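Cellulose 1,4-beta-cellobiosidase (Thermobifida fusca, PDB 4JJJ) probably hydrolyses cellulose to cellobiose, this chain being the family 48 glycoside hydrolase catalytic domain of a longer protein that also carries a family 2 carbohydrate-binding module. Local coordinates at residues Ala61-Trp70 and Trp239-Ile249; Val155-Asp163 and Pro188-His197. The protein carries 1 engineered substitution. All blocks are in the same frame, centred on the assembly; numbering follows the deposited sequence. Where two conformers were deposited one is given.

Overall arrangement
The catalytic domain is an (alpha/alpha)6 barrel, and the two contacts occupy separate parts of it. Contact 1 joins the C-terminal ends of helices 50-67 and 223-242, with the turns that follow them, about 27 Å from the centre of the chain. Contact 2 ties a loop to two short strands. Their centres are 40 Å apart and their nearest atoms about 27 Å, yet in sequence contact 2 is nested within the loop that contact 1 closes. Contact 2 lies nearer the bound sugar: His189 has its side chain about 5 Å from a glucose unit. Both hold metal, a sodium ion at contact 1, calcium and iron at contact 2.

Contact 1. Residues Ala61-Trp70 and Trp239-Ile249; sequences AYYGRVTGDW and WAKEQGKENEI. With NA (sodium ion), chain K.
Trp70, in the turn after helix 50-67, packs its CH2 on Trp239 CB (4.1 Å) where that helix meets 223-242 in the (alpha/alpha)6 barrel. Arg65 lies across the Trp239 indole, its CD 3.5 Å from the centroid of the five-membered ring in a CH-pi contact; the extended chain, with CG anti to the backbone N (chi1 180°), brings it over that face. Tyr62 meets the far end of the indole, with Trp239 CH2 over the centre of the phenol ring and the planes 38° apart. Glu635 of helix 620-637 accepts hydrogen bonds from both Tyr62 OH and Trp239 NE1. The Trp70 ring sits between Ala240 CB on one face and Gly64 CA on the other.

Gln243 links the helix ends through both halves of its amide. Its OE1 accepts from Trp70 NE1 at 2.8 Å, while its NE2 donates almost straight (174°) to Gly64 O, 3.0 Å away. Gly68 N reaches that carbonyl from the opposite face, so Gly64 O is gripped twice. Farther out, the Schellman turn at Gly244 leads to Lys245, whose NZ bonds Gly68 O at 3.1 Å. Glu248 O binds the sodium ion at 2.6 Å, with His74 NE2 as another ligand.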
loop_
_atom_site.group_PDB
_atom_site.type_symbol
_atom_site.label_atom_id
_atom_site.label_comp_id
_atom_site.label_asym_id
_atom_site.label_seq_id
_atom_site.Cartn_x
_atom_site.Cartn_y
_atom_site.Cartn_z
ATOM N N ALA A 61 16.721 -9.721 1.580
ATOM C CA ALA A 61 17.698 -9.325 0.551
ATOM C C ALA A 61 18.920 -8.728 1.225
ATOM O O ALA A 61 20.095 -8.966 0.839
ATOM C CB ALA A 61 17.039 -8.338 -0.444
ATOM N N TYR A 62 18.734 -7.880 2.230
ATOM C CA TYR A 62 19.853 -7.332 3.017
ATOM C C TYR A 62 20.567 -8.446 3.766
ATOM O O TYR A 62 21.786 -8.408 3.866
ATOM C CB TYR A 62 19.433 -6.238 3.985
ATOM C CG TYR A 62 19.611 -4.834 3.406
ATOM C CD1 TYR A 62 18.526 -4.031 3.150
ATOM C CD2 TYR A 62 20.863 -4.386 3.141
ATOM C CE1 TYR A 62 18.676 -2.761 2.630
ATOM C CE2 TYR A 62 21.037 -3.114 2.585
ATOM C CZ TYR A 62 19.922 -2.282 2.360
ATOM O OH TYR A 62 19.997 -1.004 1.749
ATOM N N TYR A 63 19.878 -9.451 4.232
ATOM C CA TYR A 63 20.546 -10.603 4.780
ATOM C C TYR A 63 21.468 -11.260 3.765
ATOM O O TYR A 63 22.622 -11.610 4.094
ATOM C CB TYR A 63 19.545 -11.610 5.371
ATOM C CG TYR A 63 20.249 -12.766 6.119
ATOM C CD1 TYR A 63 20.775 -12.531 7.383
ATOM C CD2 TYR A 63 20.463 -13.954 5.487
ATOM C CE1 TYR A 63 21.409 -13.566 8.058
ATOM C CE2 TYR A 63 21.103 -15.017 6.136
ATOM C CZ TYR A 63 21.567 -14.783 7.403
ATOM O OH TYR A 63 22.311 -15.770 8.127
ATOM N N GLY A 64 21.015 -11.469 2.538
ATOM C CA GLY A 64 21.911 -11.885 1.464
ATOM C C GLY A 64 23.088 -11.036 1.215
ATOM O O GLY A 64 24.188 -11.517 0.990
ATOM N N ARG A 65 22.912 -9.730 1.252
ATOM C CA ARG A 65 24.022 -8.802 1.075
ATOM C C ARG A 65 25.086 -9.011 2.113
ATOM O O ARG A 65 26.285 -9.106 1.808
ATOM C CB ARG A 65 23.587 -7.339 1.120
ATOM C CG ARG A 65 24.716 -6.343 0.944
ATOM C CD ARG A 65 24.340 -4.865 1.067
ATOM N NE ARG A 65 25.521 -4.101 0.665
ATOM C CZ ARG A 65 26.570 -3.887 1.420
ATOM N NH1 ARG A 65 26.606 -4.089 2.750
ATOM N NH2 ARG A 65 27.619 -3.353 0.815
ATOM N N VAL A 66 24.632 -9.148 3.337
ATOM C CA VAL A 66 25.522 -9.127 4.464
ATOM C C VAL A 66 26.214 -10.520 4.584
ATOM O O VAL A 66 27.413 -10.589 4.975
ATOM C CB VAL A 66 24.764 -8.766 5.786
ATOM C CG1 VAL A 66 25.594 -9.081 7.000
ATOM C CG2 VAL A 66 24.413 -7.259 5.788
ATOM N N THR A 67 25.546 -11.575 4.249
ATOM C CA THR A 67 26.055 -12.931 4.521
ATOM C C THR A 67 26.399 -13.740 3.298
ATOM O O THR A 67 27.063 -14.803 3.384
ATOM C CB THR A 67 25.060 -13.789 5.328
ATOM O OG1 THR A 67 23.861 -14.067 4.545
ATOM C CG2 THR A 67 24.722 -13.172 6.665
ATOM N N GLY A 68 25.962 -13.348 2.121
ATOM C CA GLY A 68 25.960 -14.172 0.917
ATOM C C GLY A 68 25.052 -15.330 0.851
ATOM O O GLY A 68 25.130 -16.104 -0.104
ATOM N N ASP A 69 24.130 -15.502 1.788
ATOM C CA ASP A 69 23.166 -16.584 1.790
ATOM C C ASP A 69 21.848 -16.050 1.265
ATOM O O ASP A 69 21.205 -15.206 1.943
ATOM C CB ASP A 69 22.948 -17.119 3.189
ATOM C CG ASP A 69 21.879 -18.219 3.247
ATOM O OD1 ASP A 69 21.484 -18.764 2.193
ATOM O OD2 ASP A 69 21.436 -18.572 4.394
ATOM N N TRP A 70 21.534 -16.465 0.044
ATOM C CA TRP A 70 20.290 -16.091 -0.621
ATOM C C TRP A 70 19.110 -17.027 -0.384
ATOM O O TRP A 70 18.014 -16.797 -0.943
ATOM C CB TRP A 70 20.577 -15.826 -2.123
ATOM C CG TRP A 70 21.574 -14.738 -2.283
ATOM C CD1 TRP A 70 22.961 -14.844 -2.469
ATOM C CD2 TRP A 70 21.333 -13.353 -2.149
ATOM N NE1 TRP A 70 23.525 -13.632 -2.511
ATOM C CE2 TRP A 70 22.555 -12.680 -2.278
ATOM C CE3 TRP A 70 20.172 -12.595 -1.915
ATOM C CZ2 TRP A 70 22.650 -11.312 -2.194
ATOM C CZ3 TRP A 70 20.269 -11.243 -1.894
ATOM C CH2 TRP A 70 21.486 -10.605 -2.023
ATOM N N TRP A 239 23.487 -6.670 -5.237
ATOM C CA TRP A 239 24.287 -7.200 -4.136
ATOM C C TRP A 239 24.789 -8.615 -4.438
ATOM O O TRP A 239 25.944 -8.915 -4.134
ATOM C CB TRP A 239 23.469 -7.163 -2.834
ATOM C CG TRP A 239 23.028 -5.791 -2.423
ATOM C CD1 TRP A 239 23.683 -4.622 -2.580
ATOM C CD2 TRP A 239 21.824 -5.485 -1.668
ATOM N NE1 TRP A 239 22.968 -3.609 -2.033
ATOM C CE2 TRP A 239 21.824 -4.111 -1.445
ATOM C CE3 TRP A 239 20.742 -6.261 -1.183
ATOM C CZ2 TRP A 239 20.761 -3.458 -0.812
ATOM C CZ3 TRP A 239 19.695 -5.615 -0.516
ATOM C CH2 TRP A 239 19.749 -4.230 -0.321
ATOM N N ALA A 240 23.966 -9.447 -5.029
ATOM C CA ALA A 240 24.411 -10.786 -5.481
ATOM C C ALA A 240 25.470 -10.595 -6.556
ATOM O O ALA A 240 26.476 -11.361 -6.533
ATOM C CB ALA A 240 23.335 -11.587 -5.997
ATOM N N LYS A 241 25.323 -9.637 -7.468
ATOM C CA LYS A 241 26.321 -9.475 -8.538
ATOM C C LYS A 241 27.683 -9.096 -7.944
ATOM O O LYS A 241 28.736 -9.629 -8.379
ATOM C CB LYS A 241 25.827 -8.464 -9.588
ATOM C CG LYS A 241 26.927 -7.736 -10.354
ATOM C CD LYS A 241 26.304 -6.963 -11.477
ATOM C CE LYS A 241 25.624 -5.737 -10.941
ATOM N NZ LYS A 241 26.718 -4.716 -10.818
ATOM N N GLU A 242 27.721 -8.236 -6.948
ATOM C CA GLU A 242 28.991 -7.839 -6.326
ATOM C C GLU A 242 29.718 -9.024 -5.680
ATOM O O GLU A 242 30.992 -9.029 -5.643
ATOM C CB GLU A 242 28.772 -6.792 -5.235
ATOM C CG GLU A 242 28.164 -5.511 -5.698
ATOM C CD GLU A 242 27.726 -4.535 -4.574
ATOM O OE1 GLU A 242 27.654 -4.930 -3.366
ATOM O OE2 GLU A 242 27.377 -3.394 -4.998
ATOM N N GLN A 243 28.966 -10.020 -5.215
ATOM C CA GLN A 243 29.424 -11.268 -4.657
ATOM C C GLN A 243 29.796 -12.384 -5.687
ATOM O O GLN A 243 30.252 -13.452 -5.273
ATOM C CB GLN A 243 28.381 -11.873 -3.693
ATOM C CG GLN A 243 28.027 -11.003 -2.556
ATOM C CD GLN A 243 26.765 -11.488 -1.839
ATOM O OE1 GLN A 243 26.065 -12.375 -2.266
ATOM N NE2 GLN A 243 26.509 -10.883 -0.738
ATOM N N GLY A 244 29.500 -12.155 -6.969
ATOM C CA GLY A 244 29.550 -13.213 -7.964
ATOM C C GLY A 244 28.568 -14.330 -7.808
ATOM O O GLY A 244 28.747 -15.482 -8.221
ATOM N N LYS A 245 27.398 -14.019 -7.189
ATOM C CA LYS A 245 26.308 -14.920 -6.927
ATOM C C LYS A 245 24.991 -14.576 -7.626
ATOM O O LYS A 245 23.961 -15.118 -7.197
ATOM C CB LYS A 245 26.060 -14.966 -5.382
ATOM C CG LYS A 245 27.242 -15.615 -4.637
ATOM C CD LYS A 245 27.021 -15.672 -3.103
ATOM C CE LYS A 245 28.096 -16.603 -2.511
ATOM N NZ LYS A 245 28.020 -16.597 -1.038
ATOM N N GLU A 246 25.087 -13.625 -8.557
ATOM C CA GLU A 246 23.907 -13.173 -9.250
ATOM C C GLU A 246 23.151 -14.364 -9.818
ATOM O O GLU A 246 21.926 -14.311 -9.892
ATOM C CB GLU A 246 24.219 -12.168 -10.339
ATOM C CG GLU A 246 25.109 -12.734 -11.429
ATOM C CD GLU A 246 26.553 -12.338 -11.310
ATOM O OE1 GLU A 246 27.175 -12.359 -10.183
ATOM O OE2 GLU A 246 27.053 -11.967 -12.399
ATOM N N ASN A 247 23.845 -15.446 -10.170
ATOM C CA ASN A 247 23.162 -16.633 -10.676
ATOM C C ASN A 247 22.225 -17.362 -9.659
ATOM O O ASN A 247 21.252 -17.886 -10.114
ATOM C CB ASN A 247 24.138 -17.646 -11.355
ATOM C CG ASN A 247 24.823 -17.105 -12.616
ATOM O OD1 ASN A 247 24.377 -16.143 -13.257
ATOM N ND2 ASN A 247 25.926 -17.753 -12.986
ATOM N N GLU A 248 22.467 -17.344 -8.303
ATOM C CA GLU A 248 21.652 -17.928 -7.287
ATOM C C GLU A 248 20.280 -17.337 -7.210
ATOM O O GLU A 248 19.444 -17.900 -6.570
ATOM C CB GLU A 248 22.293 -17.734 -5.887
ATOM C CG GLU A 248 23.648 -18.439 -5.834
ATOM C CD GLU A 248 24.277 -18.510 -4.447
ATOM O OE1 GLU A 248 23.556 -18.259 -3.471
ATOM O OE2 GLU A 248 25.477 -18.889 -4.382
ATOM N N ILE A 249 20.096 -16.163 -7.759
ATOM C CA ILE A 249 18.775 -15.501 -7.634
ATOM C C ILE A 249 18.141 -15.167 -9.008
ATOM O O ILE A 249 17.139 -14.465 -9.098
ATOM C CB ILE A 249 18.833 -14.199 -6.831
ATOM C CG1 ILE A 249 19.856 -13.232 -7.363
ATOM C CG2 ILE A 249 19.141 -14.466 -5.394
ATOM C CD1 ILE A 249 19.726 -11.865 -6.754
HETATM NA NA NA K . 17.811 -19.867 -6.676
HETATM O O HOH W 1 26.553 -3.031 -1.787
HETATM O O HOH W 2 23.603 -18.288 -0.899
HETATM O O HOH W 3 25.893 -18.524 -1.689
HETATM O O HOH W 4 19.651 -20.638 -5.602
HETATM O O HOH W 5 16.422 -18.159 -8.184
HETATM O O HOH W 6 16.791 -21.779 -6.361
#

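Contact 2. Residues Val155-Asp163 and Pro188-His197. With CA (calcium ion), chain H; FE (Fe (III) ion), chain L.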
loop_
_atom_site.group_PDB
_atom_site.type_symbol
_atom_site.label_atom_id
_atom_site.label_comp_id
_atom_site.label_asym_id
_atom_site.label_seq_id
_atom_site.Cartn_x
_atom_site.Cartn_y
_atom_site.Cartn_z
ATOM N N VAL A 155 -8.615 -14.930 12.638
ATOM C CA VAL A 155 -9.356 -14.340 13.717
ATOM C C VAL A 155 -10.780 -14.067 13.352
ATOM O O VAL A 155 -11.662 -14.198 14.222
ATOM C CB VAL A 155 -8.650 -13.132 14.301
ATOM C CG1 VAL A 155 -8.761 -11.984 13.394
ATOM C CG2 VAL A 155 -9.153 -12.928 15.673
ATOM N N TYR A 156 -11.048 -13.842 12.083
ATOM C CA TYR A 156 -12.409 -13.587 11.625
ATOM C C TYR A 156 -13.213 -14.863 11.293
ATOM O O TYR A 156 -14.434 -14.781 11.123
ATOM C CB TYR A 156 -12.464 -12.610 10.376
ATOM C CG TYR A 156 -12.236 -11.172 10.712
ATOM C CD1 TYR A 156 -10.939 -10.620 10.764
ATOM C CD2 TYR A 156 -13.306 -10.325 11.035
ATOM C CE1 TYR A 156 -10.687 -9.311 11.073
ATOM C CE2 TYR A 156 -13.101 -9.005 11.299
ATOM C CZ TYR A 156 -11.797 -8.475 11.334
ATOM O OH TYR A 156 -11.582 -7.174 11.623
ATOM N N GLY A 157 -12.538 -15.978 11.114
ATOM C CA GLY A 157 -13.224 -17.265 10.880
ATOM C C GLY A 157 -13.610 -17.619 9.485
ATOM O O GLY A 157 -14.472 -18.531 9.243
ATOM N N PHE A 158 -13.131 -16.884 8.456
ATOM C CA PHE A 158 -13.531 -17.158 7.112
ATOM C C PHE A 158 -12.946 -18.384 6.505
ATOM O O PHE A 158 -13.645 -19.092 5.781
ATOM C CB PHE A 158 -13.278 -15.940 6.201
ATOM C CG PHE A 158 -14.077 -14.722 6.590
ATOM C CD1 PHE A 158 -15.473 -14.754 6.436
ATOM C CD2 PHE A 158 -13.475 -13.553 7.036
ATOM C CE1 PHE A 158 -16.238 -13.676 6.727
ATOM C CE2 PHE A 158 -14.243 -12.448 7.322
ATOM C CZ PHE A 158 -15.641 -12.520 7.203
ATOM N N GLY A 159 -11.682 -18.695 6.756
ATOM C CA GLY A 159 -11.053 -19.825 6.060
ATOM C C GLY A 159 -10.955 -19.717 4.580
ATOM O O GLY A 159 -10.789 -18.604 4.055
ATOM N N PHE A 160 -11.060 -20.842 3.881
ATOM C CA PHE A 160 -10.861 -20.889 2.469
ATOM C C PHE A 160 -12.232 -20.982 1.845
ATOM O O PHE A 160 -12.982 -21.930 2.124
ATOM C CB PHE A 160 -10.036 -22.090 2.027
ATOM C CG PHE A 160 -10.103 -22.302 0.549
ATOM C CD1 PHE A 160 -9.408 -21.442 -0.341
ATOM C CD2 PHE A 160 -10.920 -23.301 -0.008
ATOM C CE1 PHE A 160 -9.497 -21.599 -1.691
ATOM C CE2 PHE A 160 -10.995 -23.432 -1.389
ATOM C CZ PHE A 160 -10.297 -22.591 -2.226
ATOM N N CYS A 161 -12.587 -20.037 0.999
ATOM C CA CYS A 161 -13.967 -19.932 0.430
ATOM C C CYS A 161 -15.112 -20.216 1.414
ATOM O O CYS A 161 -16.169 -20.793 1.075
ATOM C CB CYS A 161 -14.079 -20.754 -0.851
ATOM S SG CYS A 161 -13.057 -20.182 -2.251
ATOM N N GLY A 162 -14.940 -19.713 2.600
ATOM C CA GLY A 162 -15.976 -19.833 3.612
ATOM C C GLY A 162 -15.864 -21.033 4.498
ATOM O O GLY A 162 -16.677 -21.110 5.449
ATOM N N ASP A 163 -14.859 -21.905 4.289
ATOM C CA ASP A 163 -14.805 -23.199 5.095
ATOM C C ASP A 163 -14.399 -23.061 6.576
ATOM O O ASP A 163 -14.473 -24.037 7.371
ATOM C CB ASP A 163 -14.061 -24.290 4.299
ATOM C CG ASP A 163 -12.539 -24.162 4.335
ATOM O OD1 ASP A 163 -11.870 -24.879 3.517
ATOM O OD2 ASP A 163 -12.012 -23.275 5.066
ATOM N N PRO A 188 -15.568 -6.382 7.229
ATOM C CA PRO A 188 -14.671 -7.383 6.715
ATOM C C PRO A 188 -15.418 -8.577 6.118
ATOM O O PRO A 188 -16.388 -9.043 6.700
ATOM C CB PRO A 188 -13.755 -7.764 7.902
ATOM C CG PRO A 188 -13.888 -6.550 8.813
ATOM C CD PRO A 188 -15.388 -6.162 8.678
ATOM N N HIS A 189 -14.872 -9.047 5.039
ATOM C CA HIS A 189 -15.512 -10.087 4.238
ATOM C C HIS A 189 -14.523 -10.961 3.490
ATOM O O HIS A 189 -13.338 -10.619 3.272
ATOM C CB HIS A 189 -16.513 -9.430 3.290
ATOM C CG HIS A 189 -15.906 -8.446 2.350
ATOM N ND1 HIS A 189 -15.668 -7.123 2.662
ATOM C CD2 HIS A 189 -15.396 -8.634 1.133
ATOM C CE1 HIS A 189 -15.082 -6.524 1.640
ATOM N NE2 HIS A 189 -14.928 -7.404 0.686
ATOM N N PRO A 190 -14.983 -12.161 3.087
ATOM C CA PRO A 190 -14.069 -13.081 2.390
ATOM C C PRO A 190 -13.897 -12.632 0.907
ATOM O O PRO A 190 -14.881 -12.229 0.205
ATOM C CB PRO A 190 -14.840 -14.399 2.370
ATOM C CG PRO A 190 -16.266 -13.994 2.449
ATOM C CD PRO A 190 -16.331 -12.768 3.300
ATOM N N SER A 191 -12.668 -12.713 0.415
ATOM C CA SER A 191 -12.428 -12.492 -1.004
ATOM C C SER A 191 -13.163 -13.523 -1.926
ATOM O O SER A 191 -13.556 -13.231 -3.050
ATOM C CB SER A 191 -10.935 -12.566 -1.295
ATOM O OG SER A 191 -10.319 -11.538 -0.525
ATOM N N CYS A 192 -13.259 -14.749 -1.440
ATOM C CA CYS A 192 -13.983 -15.813 -2.121
ATOM C C CYS A 192 -15.250 -16.036 -1.368
ATOM O O CYS A 192 -15.174 -16.586 -0.255
ATOM C CB CYS A 192 -13.128 -17.037 -2.136
ATOM S SG CYS A 192 -13.873 -18.407 -3.121
ATOM N N ASP A 193 -16.375 -15.575 -1.898
ATOM C CA ASP A 193 -17.673 -15.549 -1.189
ATOM C C ASP A 193 -18.601 -16.612 -1.857
ATOM O O ASP A 193 -19.057 -16.418 -2.949
ATOM C CB ASP A 193 -18.307 -14.144 -1.300
ATOM C CG ASP A 193 -19.418 -13.925 -0.242
ATOM O OD1 ASP A 193 -20.008 -15.000 0.155
ATOM O OD2 ASP A 193 -19.616 -12.789 0.125
ATOM N N ASP A 194 -18.824 -17.717 -1.117
ATOM C CA ASP A 194 -19.701 -18.818 -1.511
ATOM C C ASP A 194 -20.968 -18.766 -0.691
ATOM O O ASP A 194 -21.740 -19.737 -0.651
ATOM C CB ASP A 194 -19.018 -20.166 -1.385
ATOM C CG ASP A 194 -18.893 -20.628 0.055
ATOM O OD1 ASP A 194 -18.938 -19.755 0.956
ATOM O OD2 ASP A 194 -18.810 -21.852 0.253
ATOM N N PHE A 195 -21.209 -17.644 -0.047
ATOM C CA PHE A 195 -22.359 -17.385 0.708
ATOM C C PHE A 195 -22.451 -18.173 2.015
ATOM O O PHE A 195 -23.520 -18.144 2.630
ATOM C CB PHE A 195 -23.700 -17.528 -0.062
ATOM C CG PHE A 195 -23.791 -16.818 -1.362
ATOM C CD1 PHE A 195 -22.922 -15.799 -1.748
ATOM C CD2 PHE A 195 -24.804 -17.153 -2.250
ATOM C CE1 PHE A 195 -23.032 -15.168 -2.972
ATOM C CE2 PHE A 195 -24.897 -16.500 -3.470
ATOM C CZ PHE A 195 -24.071 -15.455 -3.800
ATOM N N THR A 196 -21.364 -18.786 2.482
ATOM C CA THR A 196 -21.362 -19.498 3.722
ATOM C C THR A 196 -21.689 -18.614 4.883
ATOM O O THR A 196 -22.426 -18.963 5.812
ATOM C CB THR A 196 -20.026 -20.236 3.943
ATOM O OG1 THR A 196 -19.852 -21.233 2.979
ATOM C CG2 THR A 196 -20.039 -20.910 5.387
ATOM N N HIS A 197 -21.124 -17.410 4.826
ATOM C CA HIS A 197 -21.304 -16.411 5.861
ATOM C C HIS A 197 -21.942 -15.114 5.373
ATOM O O HIS A 197 -22.092 -14.888 4.202
ATOM C CB HIS A 197 -19.927 -16.097 6.492
ATOM C CG HIS A 197 -19.184 -17.308 6.987
ATOM N ND1 HIS A 197 -18.015 -17.771 6.409
ATOM C CD2 HIS A 197 -19.386 -18.073 8.088
ATOM C CE1 HIS A 197 -17.555 -18.793 7.109
ATOM N NE2 HIS A 197 -18.356 -18.991 8.140
HETATM CA CA CA H . -16.925 -23.181 0.921
HETATM FE FE FE L . -18.193 -20.727 9.458
HETATM O O HOH W 7 -14.590 -23.791 0.697
HETATM O O HOH W 8 -17.552 -23.131 2.923
HETATM O O HOH W 9 -16.905 -23.317 -1.488
HETATM O O HOH W 10 -17.316 -25.382 0.865
HETATM O O HOH W 11 -17.901 -22.388 10.599
#
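A disulfide between Cys161 and Cys192 and a shared calcium ion fasten the 155-163 loop to strands 189-190 and 192-193, the edge strands of two antiparallel sheets. Cys161 opens the two-residue corner of a type I' turn from Phe160 to Asp163.

The close packing is aromatic against proline. Phe158 presents one face to the backbone between His189 and Pro190, with Pro190 N over the ring centre and Pro190 CD 3.5 Å from Phe158 CE1. The edge of Phe158 points toward the face of His197 in an offset edge-to-face pair, planes at 74°. At the other end of Phe158, away from His197, Pro188 CB lies over a face of the Tyr156 ring, and Tyr156 OH is hydrogen-bonded to Asp43. Ile172 of strand 170-173, which pairs with 189-190 in the same sheet, also touches Phe158.

On the solvent side, metals and water do the joining. Cys161 O and Asp194 OD2 bind calcium at 2.5 and 2.4 Å respectively, and four waters bring the coordination to six. The cation probably offsets the mutual repulsion of these two acceptors, which sit only 3.0 Å apart. Asp194 CG lies between its backbone N and carbonyl carbon (chi1 75°), which turns the carboxylate toward the turn; its other oxygen, OD1, accepts from Thr196 N, closing an Asx turn, and from Thr196 OG1 on the same face, and the two bonds limit rotation of the carboxylate. Thr196 OG1 also receives a hydrogen bond from a calcium-bound water. Gly162 O lies 3.0 Å from His197 CE1, next to the ring nitrogen that holds the second metal: His197 NE2 binds iron at 2.2 Å.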